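Local coordinates for protein rifin (PDB 7JZI) that is a variant surface antigen of the malaria parasite Plasmodium falciparum, probably displayed on infected red blood cells, where some rifins engage inhibitory immune receptors, at residues 62-67 against 100-105. Sequence-based numbering, arbitrary orientation.
Sequences AIDTEM and KQKDAI. With PT (platinum (II) ion), chain E.
Ile105 is the apolar centre of this crossing: its CD1 lies 3.6 Å from CG2 of Ile63 and 3.7 Å from CE of Met67, so one methyl bridges two residues a helical turn apart. The two isoleucines meet at a slant, the near branch of Ile63 against the end methyl of Ile105, whereas Met67 and Ile105 approach tip to tip. A bend at the last torsion of Met67 (chi3 -42°) swings its methyl to that meeting point. Beside this cluster sits Asp64, whose CA is 5.6 Å from CA of Lys102. With CG anti to the backbone N, its carboxylate reaches across to the start of the partner helix, and OD2 comes to 3.1 Å from CB of Lys102. The two side chains cross nearly at right angles, and the rest of Lys102 leads away; no salt bridge joins them. Gln101, its chain extended, brings its amide group at a slant across the carboxylate of Asp64 and against Met67, the carboxylate and amide planes being 48° apart.

Farther out, Val36 and Leu39 pack on Ile63, Arg85 of helix 84-88 touches both Met67 and Gln101, and an aromatic side chain of another protein chain packs on Gln101. Lys100 holds the N-cap position of helix 101-127 and turns away from the contact, its NZ binding a platinum ion at 2.3 Å in a site shared with Met98. The axes of the short segments approach to 9.3 Å at 135°, an oblique, roughly antiparallel helix pair that joins helix 56-70 to the first turn of helix 101-127 within the strand-free, mainly helical fold of this rifin fragment, probably its variable region.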
loop_
_atom_site.group_PDB
_atom_site.type_symbol
_atom_site.label_atom_id
_atom_site.label_comp_id
_atom_site.label_asym_id
_atom_site.label_seq_id
_atom_site.Cartn_x
_atom_site.Cartn_y
_atom_site.Cartn_z
ATOM N N ALA B 62 -2.848 7.089 -7.883
ATOM C CA ALA B 62 -1.560 6.623 -8.388
ATOM C C ALA B 62 -0.679 6.131 -7.251
ATOM O O ALA B 62 -0.058 5.063 -7.359
ATOM C CB ALA B 62 -0.862 7.735 -9.167
ATOM N N ILE B 63 -0.662 6.865 -6.131
ATOM C CA ILE B 63 0.131 6.448 -4.976
ATOM C C ILE B 63 -0.230 5.030 -4.582
ATOM O O ILE B 63 0.642 4.231 -4.217
ATOM C CB ILE B 63 -0.065 7.420 -3.796
ATOM C CG1 ILE B 63 0.485 8.796 -4.132
ATOM C CG2 ILE B 63 0.662 6.926 -2.579
ATOM C CD1 ILE B 63 1.973 8.797 -4.329
ATOM N N ASP B 64 -1.513 4.681 -4.670
ATOM C CA ASP B 64 -1.885 3.321 -4.320
ATOM C C ASP B 64 -1.302 2.345 -5.332
ATOM O O ASP B 64 -0.559 1.426 -4.962
ATOM C CB ASP B 64 -3.404 3.179 -4.239
ATOM C CG ASP B 64 -3.832 1.831 -3.674
ATOM O OD1 ASP B 64 -2.953 1.067 -3.214
ATOM O OD2 ASP B 64 -5.041 1.522 -3.706
ATOM N N THR B 65 -1.561 2.577 -6.626
ATOM C CA THR B 65 -1.106 1.630 -7.641
ATOM C C THR B 65 0.388 1.404 -7.509
ATOM O O THR B 65 0.837 0.275 -7.263
ATOM C CB THR B 65 -1.450 2.120 -9.055
ATOM O OG1 THR B 65 -0.399 2.957 -9.546
ATOM C CG2 THR B 65 -2.760 2.880 -9.073
ATOM N N GLU B 66 1.160 2.492 -7.542
ATOM C CA GLU B 66 2.602 2.339 -7.456
ATOM C C GLU B 66 2.996 1.620 -6.180
ATOM O O GLU B 66 3.766 0.651 -6.229
ATOM C CB GLU B 66 3.291 3.693 -7.516
ATOM C CG GLU B 66 4.799 3.578 -7.547
ATOM C CD GLU B 66 5.409 4.467 -8.595
ATOM O OE1 GLU B 66 4.658 5.302 -9.134
ATOM O OE2 GLU B 66 6.628 4.344 -8.864
ATOM N N MET B 67 2.409 2.012 -5.042
ATOM C CA MET B 67 2.834 1.399 -3.792
ATOM C C MET B 67 2.572 -0.095 -3.821
ATOM O O MET B 67 3.459 -0.886 -3.472
ATOM C CB MET B 67 2.134 2.063 -2.606
ATOM C CG MET B 67 2.870 1.881 -1.286
ATOM S SD MET B 67 2.130 2.726 0.134
ATOM C CE MET B 67 1.680 4.291 -0.597
ATOM N N LYS B 100 -8.754 -0.417 3.577
ATOM C CA LYS B 100 -8.208 -0.333 2.231
ATOM C C LYS B 100 -7.116 0.724 2.151
ATOM O O LYS B 100 -7.232 1.810 2.729
ATOM C CB LYS B 100 -9.309 -0.006 1.219
ATOM C CG LYS B 100 -10.442 -1.026 1.140
ATOM C CD LYS B 100 -9.936 -2.314 0.491
ATOM C CE LYS B 100 -10.663 -3.558 0.979
ATOM N NZ LYS B 100 -10.101 -4.767 0.314
ATOM N N GLN B 101 -6.027 0.402 1.463
ATOM C CA GLN B 101 -4.889 1.348 1.396
ATOM C C GLN B 101 -5.356 2.639 0.730
ATOM O O GLN B 101 -5.097 3.708 1.287
ATOM C CB GLN B 101 -3.722 0.692 0.665
ATOM C CG GLN B 101 -2.490 1.565 0.523
ATOM C CD GLN B 101 -1.394 0.757 -0.120
ATOM O OE1 GLN B 101 -0.711 1.212 -1.030
ATOM N NE2 GLN B 101 -1.247 -0.476 0.328
ATOM N N LYS B 102 -6.025 2.535 -0.415
ATOM C CA LYS B 102 -6.411 3.749 -1.119
ATOM C C LYS B 102 -7.256 4.647 -0.231
ATOM O O LYS B 102 -7.119 5.874 -0.279
ATOM C CB LYS B 102 -7.151 3.378 -2.409
ATOM C CG LYS B 102 -7.785 4.519 -3.208
ATOM C CD LYS B 102 -9.247 4.736 -2.854
ATOM C CE LYS B 102 -9.882 5.752 -3.785
ATOM N NZ LYS B 102 -9.706 7.146 -3.306
ATOM N N ASP B 103 -8.098 4.057 0.618
ATOM C CA ASP B 103 -8.907 4.874 1.513
ATOM C C ASP B 103 -8.037 5.572 2.549
ATOM O O ASP B 103 -8.243 6.755 2.838
ATOM C CB ASP B 103 -9.980 4.020 2.184
ATOM C CG ASP B 103 -11.193 3.813 1.299
ATOM O OD1 ASP B 103 -11.409 4.631 0.375
ATOM O OD2 ASP B 103 -11.928 2.830 1.524
ATOM N N ALA B 104 -7.033 4.871 3.084
ATOM C CA ALA B 104 -6.130 5.492 4.048
ATOM C C ALA B 104 -5.318 6.609 3.405
ATOM O O ALA B 104 -5.113 7.669 4.013
ATOM C CB ALA B 104 -5.205 4.438 4.653
ATOM N N ILE B 105 -4.869 6.401 2.166
ATOM C CA ILE B 105 -4.117 7.440 1.473
ATOM C C ILE B 105 -4.999 8.660 1.242
ATOM O O ILE B 105 -4.577 9.806 1.452
ATOM C CB ILE B 105 -3.546 6.882 0.157
ATOM C CG1 ILE B 105 -2.625 5.696 0.444
ATOM C CG2 ILE B 105 -2.782 7.944 -0.597
ATOM C CD1 ILE B 105 -1.862 5.213 -0.758
HETATM PT PT PT E . -11.598 -5.677 1.761
#